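Local coordinates for protein phenylalanine--tRNA ligase beta subunit (Pyrococcus horikoshii, PDB 2CXI) that works with the alpha subunit to charge tRNA(Phe) with phenylalanine at the expense of ATP, and carries the amino acid-editing domain in this N-terminal fragment, at residues 140-145 / 231-236; 152-157 / 200-205; 104-109 / 262-267; 99-104 / 236-241; 190-195 / 212-217. All coordinates share one frame; numbering follows the deposited sequence.

Contact 1: residues 140-145 / 231-236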
# COMPACT_ATOMS: atom_id res chain seq x y z
N VAL A 140 7.27 -1.91 33.19
CA VAL A 140 6.02 -1.98 32.44
C VAL A 140 5.36 -0.61 32.48
O VAL A 140 5.07 -0.08 33.58
CB VAL A 140 4.99 -3.02 33.02
CG1 VAL A 140 3.65 -2.95 32.23
CG2 VAL A 140 5.53 -4.41 32.96
N ALA A 141 5.14 -0.03 31.29
CA ALA A 141 4.35 1.21 31.16
C ALA A 141 3.24 0.94 30.14
O ALA A 141 3.50 0.28 29.12
CB ALA A 141 5.27 2.38 30.69
N ILE A 142 2.03 1.38 30.44
CA ILE A 142 0.87 1.05 29.60
C ILE A 142 0.31 2.34 29.07
O ILE A 142 0.00 3.27 29.84
CB ILE A 142 -0.23 0.27 30.40
CG1 ILE A 142 0.35 -1.06 30.91
CG2 ILE A 142 -1.56 0.06 29.54
CD1 ILE A 142 -0.44 -1.66 32.14
N GLY A 143 0.14 2.37 27.76
CA GLY A 143 -0.64 3.45 27.12
C GLY A 143 -1.98 2.93 26.56
O GLY A 143 -2.07 1.77 26.07
N ILE A 144 -3.01 3.78 26.62
CA ILE A 144 -4.30 3.47 25.98
C ILE A 144 -4.74 4.64 25.12
O ILE A 144 -4.56 5.81 25.49
CB ILE A 144 -5.37 3.15 27.03
CG1 ILE A 144 -4.96 1.90 27.82
CG2 ILE A 144 -6.68 2.82 26.36
CD1 ILE A 144 -5.76 1.77 29.13
N PHE A 145 -5.30 4.31 23.96
CA PHE A 145 -5.58 5.27 22.89
C PHE A 145 -6.88 4.94 22.19
O PHE A 145 -7.26 3.77 22.11
CB PHE A 145 -4.42 5.33 21.87
CG PHE A 145 -3.07 5.63 22.51
CD1 PHE A 145 -2.25 4.58 22.92
CD2 PHE A 145 -2.69 6.95 22.80
CE1 PHE A 145 -1.01 4.84 23.57
CE2 PHE A 145 -1.47 7.23 23.44
CZ PHE A 145 -0.63 6.17 23.81
N VAL A 231 -10.22 0.65 21.36
CA VAL A 231 -9.03 1.10 22.08
C VAL A 231 -7.79 0.42 21.51
O VAL A 231 -7.81 -0.78 21.19
CB VAL A 231 -9.15 0.88 23.64
CG1 VAL A 231 -9.61 -0.47 23.95
CG2 VAL A 231 -7.83 0.98 24.30
N PHE A 232 -6.72 1.20 21.39
CA PHE A 232 -5.43 0.70 20.97
C PHE A 232 -4.54 0.75 22.24
O PHE A 232 -4.44 1.81 22.91
CB PHE A 232 -4.85 1.56 19.82
CG PHE A 232 -3.43 1.18 19.42
CD1 PHE A 232 -2.33 1.96 19.84
CD2 PHE A 232 -3.20 0.04 18.62
CE1 PHE A 232 -1.01 1.61 19.48
CE2 PHE A 232 -1.86 -0.31 18.27
CZ PHE A 232 -0.79 0.47 18.69
N ILE A 233 -3.95 -0.37 22.60
CA ILE A 233 -3.15 -0.42 23.87
C ILE A 233 -1.69 -0.71 23.55
O ILE A 233 -1.41 -1.59 22.74
CB ILE A 233 -3.70 -1.52 24.82
CG1 ILE A 233 -5.20 -1.29 25.19
CG2 ILE A 233 -2.81 -1.63 26.14
CD1 ILE A 233 -5.90 -2.63 25.53
N ASP A 234 -0.76 0.03 24.16
CA ASP A 234 0.66 -0.30 24.01
C ASP A 234 1.24 -0.61 25.39
O ASP A 234 0.83 0.02 26.39
CB ASP A 234 1.47 0.81 23.30
CG ASP A 234 1.95 1.93 24.25
OD1 ASP A 234 3.19 2.04 24.52
OD2 ASP A 234 1.17 2.73 24.80
N VAL A 235 2.15 -1.58 25.45
CA VAL A 235 2.87 -1.84 26.69
C VAL A 235 4.33 -1.96 26.35
O VAL A 235 4.68 -2.71 25.44
CB VAL A 235 2.45 -3.16 27.35
CG1 VAL A 235 3.02 -3.23 28.80
CG2 VAL A 235 0.89 -3.35 27.31
N THR A 236 5.16 -1.19 27.06
CA THR A 236 6.59 -1.20 26.83
C THR A 236 7.38 -1.59 28.08
O THR A 236 6.89 -1.39 29.22
CB THR A 236 7.10 0.16 26.32
OG1 THR A 236 6.67 1.19 27.22
CG2 THR A 236 6.48 0.52 24.91
O HOH W 1 4.22 2.20 27.00

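Contact 2: residues 152-157 / 200-205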
# COMPACT_ATOMS: atom_id res chain seq x y z
N PRO A 152 -2.82 3.85 11.36
CA PRO A 152 -1.84 2.77 11.28
C PRO A 152 -1.22 2.74 9.82
O PRO A 152 -1.83 3.30 8.90
CB PRO A 152 -2.68 1.53 11.55
CG PRO A 152 -4.05 1.89 10.96
CD PRO A 152 -4.22 3.37 11.31
N PRO A 153 -0.04 2.17 9.61
CA PRO A 153 0.77 1.47 10.63
C PRO A 153 1.25 2.39 11.76
O PRO A 153 1.32 3.63 11.59
CB PRO A 153 1.99 0.99 9.80
CG PRO A 153 1.37 0.68 8.48
CD PRO A 153 0.48 1.89 8.24
N ILE A 154 1.61 1.77 12.89
CA ILE A 154 2.11 2.53 14.06
C ILE A 154 3.59 2.21 14.24
O ILE A 154 4.02 1.08 13.98
CB ILE A 154 1.28 2.19 15.36
CG1 ILE A 154 -0.23 2.38 15.12
CG2 ILE A 154 1.79 3.02 16.55
CD1 ILE A 154 -0.69 3.79 14.72
N TYR A 155 4.36 3.20 14.66
CA TYR A 155 5.82 3.09 14.87
C TYR A 155 6.21 3.38 16.32
O TYR A 155 5.86 4.41 16.82
CB TYR A 155 6.54 4.09 13.96
CG TYR A 155 6.26 3.80 12.51
CD1 TYR A 155 5.11 4.29 11.90
CD2 TYR A 155 7.12 2.98 11.77
CE1 TYR A 155 4.81 3.99 10.55
CE2 TYR A 155 6.86 2.68 10.47
CZ TYR A 155 5.71 3.18 9.86
OH TYR A 155 5.48 2.85 8.53
N TYR A 156 6.88 2.43 16.96
CA TYR A 156 7.51 2.66 18.25
C TYR A 156 9.02 2.82 17.96
O TYR A 156 9.69 1.85 17.57
CB TYR A 156 7.19 1.48 19.18
CG TYR A 156 7.90 1.52 20.50
CD1 TYR A 156 7.93 2.70 21.26
CD2 TYR A 156 8.49 0.36 21.03
CE1 TYR A 156 8.59 2.72 22.49
CE2 TYR A 156 9.11 0.38 22.26
CZ TYR A 156 9.17 1.57 22.97
OH TYR A 156 9.84 1.59 24.17
N LYS A 157 9.51 4.05 18.03
CA LYS A 157 10.83 4.39 17.48
C LYS A 157 11.76 5.16 18.41
O LYS A 157 11.32 5.79 19.37
CB LYS A 157 10.66 5.17 16.15
CG LYS A 157 10.07 6.58 16.34
CD LYS A 157 10.15 7.34 15.03
CE LYS A 157 9.65 8.78 15.22
NZ LYS A 157 10.34 9.79 14.30
N PRO A 200 12.22 7.18 23.30
CA PRO A 200 11.20 6.36 22.64
C PRO A 200 10.00 7.25 22.28
O PRO A 200 9.59 8.10 23.08
CB PRO A 200 10.79 5.33 23.72
CG PRO A 200 11.85 5.44 24.82
CD PRO A 200 12.36 6.85 24.74
N LEU A 201 9.48 7.06 21.08
CA LEU A 201 8.30 7.78 20.66
C LEU A 201 7.33 6.79 19.98
O LEU A 201 7.75 5.94 19.19
CB LEU A 201 8.71 8.90 19.69
CG LEU A 201 7.87 10.17 19.71
CD1 LEU A 201 7.92 10.81 21.11
CD2 LEU A 201 8.42 11.16 18.65
N LEU A 202 6.06 6.90 20.31
CA LEU A 202 5.00 6.11 19.65
C LEU A 202 4.23 7.05 18.71
O LEU A 202 3.62 8.00 19.17
CB LEU A 202 4.05 5.54 20.72
CG LEU A 202 3.00 4.51 20.27
CD1 LEU A 202 3.62 3.23 19.53
CD2 LEU A 202 2.06 4.16 21.46
N ILE A 203 4.28 6.78 17.41
CA ILE A 203 3.86 7.76 16.40
C ILE A 203 3.10 7.06 15.27
O ILE A 203 3.40 5.88 14.94
CB ILE A 203 5.11 8.57 15.88
CG1 ILE A 203 4.68 9.68 14.90
CG2 ILE A 203 6.09 7.72 15.16
CD1 ILE A 203 5.75 10.79 14.74
N ASP A 204 2.09 7.73 14.71
CA ASP A 204 1.32 7.04 13.71
C ASP A 204 1.85 7.40 12.31
O ASP A 204 2.86 8.12 12.18
CB ASP A 204 -0.20 7.21 13.87
CG ASP A 204 -0.73 8.58 13.39
OD1 ASP A 204 0.04 9.42 12.85
OD2 ASP A 204 -1.94 8.89 13.52
N SER A 205 1.18 6.86 11.30
CA SER A 205 1.68 6.96 9.90
C SER A 205 1.64 8.32 9.26
O SER A 205 2.28 8.55 8.22
CB SER A 205 0.94 5.98 9.04
OG SER A 205 1.56 4.76 9.32
O HOH W 2 3.51 3.92 7.22

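Contact 3: residues 104-109 / 262-267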
# COMPACT_ATOMS: atom_id res chain seq x y z
N GLY A 104 7.94 -3.45 22.90
CA GLY A 104 6.56 -2.95 22.81
C GLY A 104 5.69 -4.13 22.34
O GLY A 104 6.09 -4.94 21.45
N VAL A 105 4.53 -4.28 22.96
CA VAL A 105 3.51 -5.23 22.50
C VAL A 105 2.20 -4.44 22.51
O VAL A 105 2.07 -3.43 23.25
CB VAL A 105 3.41 -6.51 23.41
CG1 VAL A 105 4.72 -7.36 23.28
CG2 VAL A 105 3.17 -6.09 24.91
N TYR A 106 1.25 -4.91 21.72
CA TYR A 106 0.09 -4.10 21.33
C TYR A 106 -1.17 -4.95 21.20
O TYR A 106 -1.12 -6.14 20.86
CB TYR A 106 0.37 -3.38 19.99
CG TYR A 106 1.68 -2.59 20.09
CD1 TYR A 106 1.68 -1.27 20.55
CD2 TYR A 106 2.90 -3.20 19.82
CE1 TYR A 106 2.87 -0.58 20.73
CE2 TYR A 106 4.09 -2.53 20.00
CZ TYR A 106 4.06 -1.22 20.46
OH TYR A 106 5.25 -0.60 20.66
N ALA A 107 -2.31 -4.30 21.38
CA ALA A 107 -3.59 -4.93 21.12
C ALA A 107 -4.62 -3.87 20.75
O ALA A 107 -4.49 -2.67 21.07
CB ALA A 107 -4.05 -5.77 22.34
N ILE A 108 -5.65 -4.33 20.06
CA ILE A 108 -6.84 -3.54 19.84
C ILE A 108 -7.99 -4.25 20.51
O ILE A 108 -8.14 -5.46 20.40
CB ILE A 108 -7.10 -3.35 18.31
CG1 ILE A 108 -5.96 -2.53 17.70
CG2 ILE A 108 -8.50 -2.69 18.04
CD1 ILE A 108 -5.83 -2.71 16.17
N VAL A 109 -8.82 -3.50 21.20
CA VAL A 109 -10.07 -4.06 21.76
C VAL A 109 -11.25 -3.26 21.18
O VAL A 109 -11.33 -2.04 21.38
CB VAL A 109 -10.08 -4.03 23.29
CG1 VAL A 109 -11.35 -4.70 23.85
CG2 VAL A 109 -8.87 -4.73 23.86
N ARG A 262 -8.47 -7.98 19.43
CA ARG A 262 -7.94 -8.11 18.08
C ARG A 262 -6.44 -8.06 18.20
O ARG A 262 -5.91 -7.18 18.89
CB ARG A 262 -8.43 -6.95 17.21
CG ARG A 262 -9.96 -6.90 17.04
CD ARG A 262 -10.48 -8.21 16.43
NE ARG A 262 -11.92 -8.29 16.25
CZ ARG A 262 -12.69 -9.23 16.80
NH1 ARG A 262 -12.18 -10.15 17.64
NH2 ARG A 262 -13.99 -9.23 16.53
N SER A 263 -5.74 -9.00 17.55
CA SER A 263 -4.30 -9.06 17.63
C SER A 263 -3.67 -8.12 16.61
O SER A 263 -4.30 -7.76 15.61
CB SER A 263 -3.78 -10.48 17.43
OG SER A 263 -4.04 -10.95 16.14
N VAL A 264 -2.43 -7.72 16.87
CA VAL A 264 -1.71 -6.91 15.92
C VAL A 264 -0.38 -7.63 15.63
O VAL A 264 0.09 -8.47 16.44
CB VAL A 264 -1.56 -5.39 16.33
CG1 VAL A 264 -2.68 -4.87 17.27
CG2 VAL A 264 -0.22 -5.04 16.84
N ARG A 265 0.18 -7.34 14.45
CA ARG A 265 1.47 -7.87 14.00
C ARG A 265 2.55 -6.91 14.45
O ARG A 265 2.52 -5.73 14.11
CB ARG A 265 1.44 -7.98 12.45
CG ARG A 265 2.64 -8.61 11.81
CD ARG A 265 2.40 -8.91 10.28
NE ARG A 265 2.64 -7.70 9.56
CZ ARG A 265 3.73 -7.41 8.86
NH1 ARG A 265 4.73 -8.27 8.68
NH2 ARG A 265 3.79 -6.22 8.31
N VAL A 266 3.50 -7.39 15.25
CA VAL A 266 4.49 -6.51 15.80
C VAL A 266 5.83 -6.94 15.19
O VAL A 266 6.31 -8.04 15.46
CB VAL A 266 4.58 -6.56 17.33
CG1 VAL A 266 5.50 -5.41 17.85
CG2 VAL A 266 3.18 -6.48 17.99
N VAL A 267 6.42 -6.02 14.43
CA VAL A 267 7.62 -6.27 13.61
C VAL A 267 8.88 -5.67 14.25
O VAL A 267 9.05 -4.42 14.41
CB VAL A 267 7.39 -5.80 12.12
CG1 VAL A 267 8.60 -6.20 11.18
CG2 VAL A 267 6.15 -6.40 11.58

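Contact 4: residues 99-104 / 236-241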
# COMPACT_ATOMS: atom_id res chain seq x y z
N ASP A 99 18.67 -0.67 23.66
CA ASP A 99 19.31 -0.37 24.92
C ASP A 99 18.69 0.87 25.52
O ASP A 99 19.27 1.52 26.39
CB ASP A 99 20.83 -0.20 24.72
CG ASP A 99 21.62 -0.30 26.02
OD1 ASP A 99 21.20 -1.05 26.96
OD2 ASP A 99 22.67 0.38 26.20
N ILE A 100 17.47 1.21 25.08
CA ILE A 100 16.77 2.39 25.61
C ILE A 100 15.43 2.00 26.25
O ILE A 100 15.16 2.37 27.43
CB ILE A 100 16.57 3.48 24.47
CG1 ILE A 100 17.93 3.90 23.87
CG2 ILE A 100 15.72 4.68 24.97
CD1 ILE A 100 17.84 4.73 22.57
N ARG A 101 14.60 1.28 25.49
CA ARG A 101 13.35 0.70 26.03
C ARG A 101 12.88 -0.37 25.01
O ARG A 101 12.02 -0.10 24.17
CB ARG A 101 12.30 1.79 26.29
CG ARG A 101 11.09 1.29 27.12
CD ARG A 101 10.13 2.42 27.59
NE ARG A 101 9.12 1.85 28.50
CZ ARG A 101 9.34 1.54 29.78
NH1 ARG A 101 8.37 0.97 30.49
NH2 ARG A 101 10.53 1.79 30.37
N PRO A 102 13.50 -1.56 25.06
CA PRO A 102 13.53 -2.45 23.89
C PRO A 102 12.20 -2.99 23.39
O PRO A 102 12.04 -3.10 22.17
CB PRO A 102 14.46 -3.60 24.34
CG PRO A 102 14.48 -3.52 25.86
CD PRO A 102 14.32 -2.08 26.18
N TYR A 103 11.26 -3.33 24.29
CA TYR A 103 10.04 -4.08 23.88
C TYR A 103 8.78 -3.26 23.93
O TYR A 103 8.58 -2.49 24.85
CB TYR A 103 9.84 -5.35 24.73
CG TYR A 103 11.03 -6.27 24.60
CD1 TYR A 103 11.25 -6.98 23.40
CD2 TYR A 103 11.96 -6.41 25.65
CE1 TYR A 103 12.39 -7.81 23.26
CE2 TYR A 103 13.07 -7.24 25.53
CZ TYR A 103 13.28 -7.93 24.33
OH TYR A 103 14.37 -8.74 24.21
N GLY A 104 7.94 -3.45 22.90
CA GLY A 104 6.56 -2.95 22.81
C GLY A 104 5.69 -4.13 22.34
O GLY A 104 6.09 -4.94 21.45
N THR A 236 5.16 -1.19 27.06
CA THR A 236 6.59 -1.20 26.83
C THR A 236 7.38 -1.59 28.08
O THR A 236 6.89 -1.39 29.22
CB THR A 236 7.10 0.16 26.32
OG1 THR A 236 6.67 1.19 27.22
CG2 THR A 236 6.48 0.52 24.91
N GLY A 237 8.61 -2.04 27.87
CA GLY A 237 9.49 -2.32 28.99
C GLY A 237 10.70 -3.11 28.54
O GLY A 237 11.10 -3.03 27.38
N TRP A 238 11.29 -3.81 29.50
CA TRP A 238 12.61 -4.42 29.34
C TRP A 238 12.61 -5.94 29.12
O TRP A 238 13.63 -6.50 28.67
CB TRP A 238 13.47 -4.04 30.56
CG TRP A 238 14.02 -2.62 30.40
CD1 TRP A 238 13.44 -1.44 30.82
CD2 TRP A 238 15.22 -2.24 29.71
NE1 TRP A 238 14.21 -0.37 30.44
CE2 TRP A 238 15.31 -0.83 29.76
CE3 TRP A 238 16.24 -2.96 29.04
CZ2 TRP A 238 16.39 -0.12 29.21
CZ3 TRP A 238 17.30 -2.25 28.48
CH2 TRP A 238 17.37 -0.85 28.57
N LYS A 239 11.51 -6.62 29.46
CA LYS A 239 11.39 -8.08 29.27
C LYS A 239 10.09 -8.37 28.56
O LYS A 239 9.02 -7.93 28.99
CB LYS A 239 11.39 -8.87 30.60
CG LYS A 239 12.63 -8.70 31.51
CD LYS A 239 13.97 -9.01 30.84
CE LYS A 239 14.16 -10.47 30.50
NZ LYS A 239 15.66 -10.60 30.31
N LEU A 240 10.18 -9.13 27.47
CA LEU A 240 9.01 -9.43 26.67
C LEU A 240 7.91 -10.14 27.46
O LEU A 240 6.74 -9.81 27.30
CB LEU A 240 9.44 -10.21 25.41
CG LEU A 240 8.46 -10.44 24.26
CD1 LEU A 240 7.88 -9.09 23.71
CD2 LEU A 240 9.19 -11.22 23.12
N GLU A 241 8.29 -11.08 28.33
CA GLU A 241 7.31 -11.84 29.12
C GLU A 241 6.52 -10.92 30.02
O GLU A 241 5.30 -11.15 30.20
CB GLU A 241 8.00 -12.90 30.02
CG GLU A 241 7.06 -13.78 30.86
CD GLU A 241 6.60 -13.17 32.20
OE1 GLU A 241 7.35 -12.39 32.83
OE2 GLU A 241 5.45 -13.50 32.65
O HOH W 3 13.30 2.49 29.46

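Contact 5: residues 190-195 / 212-217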
# COMPACT_ATOMS: atom_id res chain seq x y z
N GLY A 190 11.67 11.09 33.81
CA GLY A 190 12.70 11.35 32.80
C GLY A 190 14.04 10.67 32.93
O GLY A 190 14.73 10.43 31.93
N HIS A 191 14.44 10.38 34.17
CA HIS A 191 15.74 9.76 34.44
C HIS A 191 15.85 8.39 33.77
O HIS A 191 16.98 7.93 33.48
CB HIS A 191 15.99 9.64 35.94
CG HIS A 191 15.11 8.65 36.62
ND1 HIS A 191 15.50 7.35 36.89
CD2 HIS A 191 13.85 8.76 37.11
CE1 HIS A 191 14.52 6.72 37.51
NE2 HIS A 191 13.51 7.55 37.65
N LEU A 192 14.69 7.78 33.49
CA LEU A 192 14.63 6.45 32.83
C LEU A 192 15.19 6.46 31.42
O LEU A 192 15.62 5.42 30.91
CB LEU A 192 13.19 5.91 32.83
CG LEU A 192 12.54 5.65 34.21
CD1 LEU A 192 11.08 5.18 34.07
CD2 LEU A 192 13.33 4.64 35.02
N ILE A 193 15.19 7.65 30.82
CA ILE A 193 15.58 7.84 29.40
C ILE A 193 16.50 9.04 29.11
O ILE A 193 17.16 9.05 28.07
CB ILE A 193 14.29 7.94 28.47
CG1 ILE A 193 13.48 9.20 28.78
CG2 ILE A 193 13.42 6.64 28.55
CD1 ILE A 193 12.39 9.49 27.76
N LYS A 194 16.53 10.04 29.99
CA LYS A 194 17.18 11.32 29.67
C LYS A 194 18.64 11.29 29.22
O LYS A 194 19.07 12.16 28.46
CB LYS A 194 17.00 12.36 30.79
CG LYS A 194 17.68 12.01 32.12
CD LYS A 194 18.34 13.25 32.69
CE LYS A 194 19.07 12.96 34.01
NZ LYS A 194 18.06 13.06 35.09
N ASP A 195 19.40 10.28 29.67
CA ASP A 195 20.83 10.15 29.37
C ASP A 195 21.12 9.30 28.14
O ASP A 195 22.28 9.13 27.78
CB ASP A 195 21.57 9.58 30.58
CG ASP A 195 21.47 10.53 31.78
OD1 ASP A 195 21.92 11.69 31.63
OD2 ASP A 195 20.93 10.22 32.87
N MSE A 212 5.21 9.56 24.41
CA MSE A 212 6.61 9.23 24.56
C MSE A 212 6.76 8.25 25.72
O MSE A 212 6.83 8.69 26.88
CB MSE A 212 7.41 10.52 24.83
CG MSE A 212 8.83 10.27 25.25
SE MSE A 212 9.93 11.94 25.37
CE MSE A 212 8.86 12.95 26.49
N PRO A 213 6.75 6.92 25.48
CA PRO A 213 6.95 5.97 26.59
C PRO A 213 8.33 6.17 27.28
O PRO A 213 9.32 6.50 26.60
CB PRO A 213 6.88 4.60 25.92
CG PRO A 213 6.03 4.84 24.67
CD PRO A 213 6.51 6.23 24.20
N PRO A 214 8.42 6.01 28.59
CA PRO A 214 7.30 5.73 29.50
C PRO A 214 6.88 6.99 30.26
O PRO A 214 6.56 6.91 31.47
CB PRO A 214 7.95 4.76 30.50
CG PRO A 214 9.38 5.31 30.65
CD PRO A 214 9.72 5.95 29.30
N ILE A 215 6.86 8.12 29.57
CA ILE A 215 6.77 9.45 30.19
C ILE A 215 5.35 10.04 30.19
O ILE A 215 4.77 10.25 31.25
CB ILE A 215 7.77 10.43 29.50
CG1 ILE A 215 9.22 9.87 29.53
CG2 ILE A 215 7.67 11.88 30.13
CD1 ILE A 215 9.79 9.57 30.99
N ILE A 216 4.76 10.25 29.01
CA ILE A 216 3.47 10.93 28.92
C ILE A 216 2.85 10.70 27.54
O ILE A 216 3.57 10.58 26.54
CB ILE A 216 3.66 12.49 29.15
CG1 ILE A 216 2.32 13.22 29.40
CG2 ILE A 216 4.56 13.13 28.06
CD1 ILE A 216 1.69 12.81 30.73
N ASN A 217 1.52 10.68 27.52
CA ASN A 217 0.75 10.66 26.30
C ASN A 217 0.55 12.07 25.71
O ASN A 217 0.81 13.10 26.37
CB ASN A 217 -0.62 9.93 26.50
CG ASN A 217 -1.44 10.49 27.67
OD1 ASN A 217 -0.90 11.00 28.67
ND2 ASN A 217 -2.76 10.35 27.57

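Contact 1: residues 140-145 / 231-236
Residues 140-145 and 231-236 run antiparallel at 164° with their segment axes 4.6 Å apart, Ala141, Gly143 and Phe145 forming hydrogen-bonded pairs with Thr236, Asp234 and Phe232. Strand 140-146 adds on to strand 231-237, whose other neighbour is strand 103-110, in the mixed sheet of the B3/4 domain; of the six backbone bonds the one from Phe145 N to Phe232 O is weak. Ile142, Ile144, Ile233 and Val235 share one face, where helix 116-133 meets Ile142 and Ile144 and helix 240-255 meets Ile144 and Val235. There Ile142 and Val235 run alongside each other off the sheet, CG1 to CG1 at 4.0 Å, and Val140 CG1 presses closely on Val235 CG1 at 3.5 Å. On the other face Asp234 sits between Gly143 and the Phe145 ring. A chi1 of 85° places Asp234 CG between its own backbone N and carbonyl carbon and swings the carboxylate over Gly143, OD2 standing 3.0 Å from Gly143 CA; a CB at that position would run into it. The same OD2 meets the edge of the Phe145 ring, in its plane, 3.3 Å from CE1. Asp234 OD1 turns to a water at 2.7 Å, which also donates to Ala141 O and accepts from Thr236 OG1, a hydroxyl to which Arg101 NE donates.

Contact 2: residues 152-157 / 200-205
A chi1 of -80° turns Ser205 OG to the side of its own backbone N and onto Pro153, while in Ile154 two successive torsions of the same sense (chi1 -53°, chi2 -60°) fold CD1 back onto Asp204 CB, 3.6 Å away. The serine hydroxyl donates to Pro153 O over a short 2.5 Å, just after the cis peptide that joins Pro152 to Pro153, and it tethers the turn to the end of the antiparallel pair. OG also lies in the plane of the Tyr155 ring, at its edge beside CE1, and accepts from a water that is 2.6 Å from Tyr155 OH. That phenol reaches further, to Ser18 OG of the second subunit. With an alanine here the hydroxyl is gone, and the proline turn would probably be less firmly tied to the strand, with the water held by one partner fewer. Beyond this end, the pairs Tyr155-Ile203 and Lys157-Leu201 hold the strands with two backbone bonds each, straightest at Lys157 N to Leu201 O. Ile154 CG2 touches Leu202 CD1 at 3.5 Å, and Tyr156 lies alongside Pro200, its CE1 3.6 Å from Pro200 CB, with its hydroxyl bonded to Arg101 O. On the side of the sheet that carries Tyr155 and Ile203, Lys157 CE rests 3.7 Å from Ile203 CG2. Within the B3/4 domain this pair continues the sheet: strand 84-93 runs parallel to strand 154-159 on its far side, strand 209-212 follows strand 199-204, and Phe232, Asp234 and Thr236 of strand 231-237 back the face of Ile154, Tyr156 and Leu202.

Contact 3: residues 104-109 / 262-267
Ile108 and Arg262 form a hydrogen-bonded antiparallel pair where strands 103-110 and 260-267 of the mixed B3/4-domain sheet come together. Two backbone bonds make the join: Arg262 N to Ile108 O at 2.7 Å, and Ile108 N to Arg262 O at 3.1 Å. The short segments meet at 144°, well off antiparallel, and beyond this pair apolar side chains fill the widening space between the strands. Val264 stands in the middle of that packing, its CG2 3.6 Å from Tyr106 CB and its CG1 4.0 Å from Ile108 CD1, the isoleucine crossing it at about a right angle. Val266 comes in at the Tyr106 ring edge, with CG2 in the ring plane 3.8 Å from CD2, and its CG1 lies 3.7 Å from Gly104 O. The charge of Arg262 stays outside this layer: the residue packs its CB 4.0 Å from Ile108 CB before the guanidinium leads off toward Glu110 and Glu83 in long, weak ion pairs. The Tyr106 ring is placed by that residue's chi1 of -54°, which lays it back along its own strand until OH arrives over Gly104, close enough that a CB on that glycine would clash with it.

Contact 4: residues 99-104 / 236-241
Trp238 lies across the loop of residues 99-102, where a strand pair of the B3/4-domain sheet, 103-110 with 231-237, ends and the chain leads into helix 240-255. Its CB leads off from that loop, but a chi1 of -79° brings the ring back. CD2 and CE3 come first, over Pro102: CD of the proline sits 3.6 Å from the centroid of the six-membered ring, 13° off the normal, a CH-pi contact. Further out CZ2 touches Ile100 O at 3.3 Å, and CH2 ends against Asp99 O. On the other branch NE1 donates to a water that also bonds Ile100 O and Arg101 NH2, while Arg138 adds a cation-pi contact. Without the indole, as with an alanine here, Pro102 is likely to lose its aromatic cover and the water one of its three partners. The strand end is closed by the hydrogen-bonded pair Tyr103-Gly237. Tyr103 stands between its neighbour Pro102 on one face and Leu240 on the other, Leu240 CB lying 4.2 Å above the ring centre in a second CH-pi contact. On the Thr236 side, the extended Arg101 chain crosses the threonine at about a right angle; NH1 donates to Arg137 O and, weakly, to Thr236 O, while NE donates to Thr236 OG1 over 2.8 Å at 169°, the hydroxyl lying almost exactly in the guanidinium plane.

Contact 5: residues 190-195 / 212-217
Ile193 and Ile215 reach toward each other tip to tip, CD1 of the first ending 3.7 Å from CG1 of the second, where a loop packs on a bulged turn of the B3/4 domain. Ile193 holds CG1 between its backbone N and carbonyl carbon (chi1 66°), which sends the long branch forward while CG2 passes to the side. Ile193 and Pro214 run antiparallel past one another, CG2 3.8 Å from CD. Leu192, one residue earlier, crosses the same proline obliquely and sets CD1 3.8 Å from CG, so the two residues grip neighbouring corners of one ring. Ile215 is bent in its turn, and its CD1 rests against the backbone of Gly190, 3.7 Å from N. Beside Ile215, the selenium of Met212, a selenomethionine in this crystal, stands 4.2 Å from Ile193 CD1. The platform these groups stand on is a tight one. The Pro213-Pro214 peptide is cis, Ile215 N closes back on Met212 O at 2.7 Å, and Ile215 and Ile216 together face Met212 as a classic beta bulge. Opposite, the loop after helix 184-189 is gathered by Gly190 O, which accepts from both Ile193 N and Lys194 N. Tyr199 and Pro200 of strand 199-204 also touch Ile193. The chemistry is therefore apolar across the contact: it depends on fit rather than on directed bonds, while Gly190 O and Met212 O find donors within their own turns and Pro214 O and Ile215 O find one in Arg137, and the loop packs on the bulge mainly through aliphatic surfaces.

All five contacts belong to one mixed sheet and its edges in the editing part of the fragment. Contact 1 lies at the middle: strand 231-237 bonds to strand 103-110 of contact 3, as in Ile233 N to Ala107 O at 2.8 Å, and Thr236 is shared with contact 4. Tyr156 ties contact 2 to this centre, its CZ 3.5 Å from Thr236 CG2 and its OH 2.8 Å from Arg101 O. Contact 5 meets contacts 1 and 4 through Pro213 and Pro214, but stays about 22 Å from contact 3 between centres. The predicted magnesium ligands, Asp331, Asp337, Glu340 and Asp341, are away from all five.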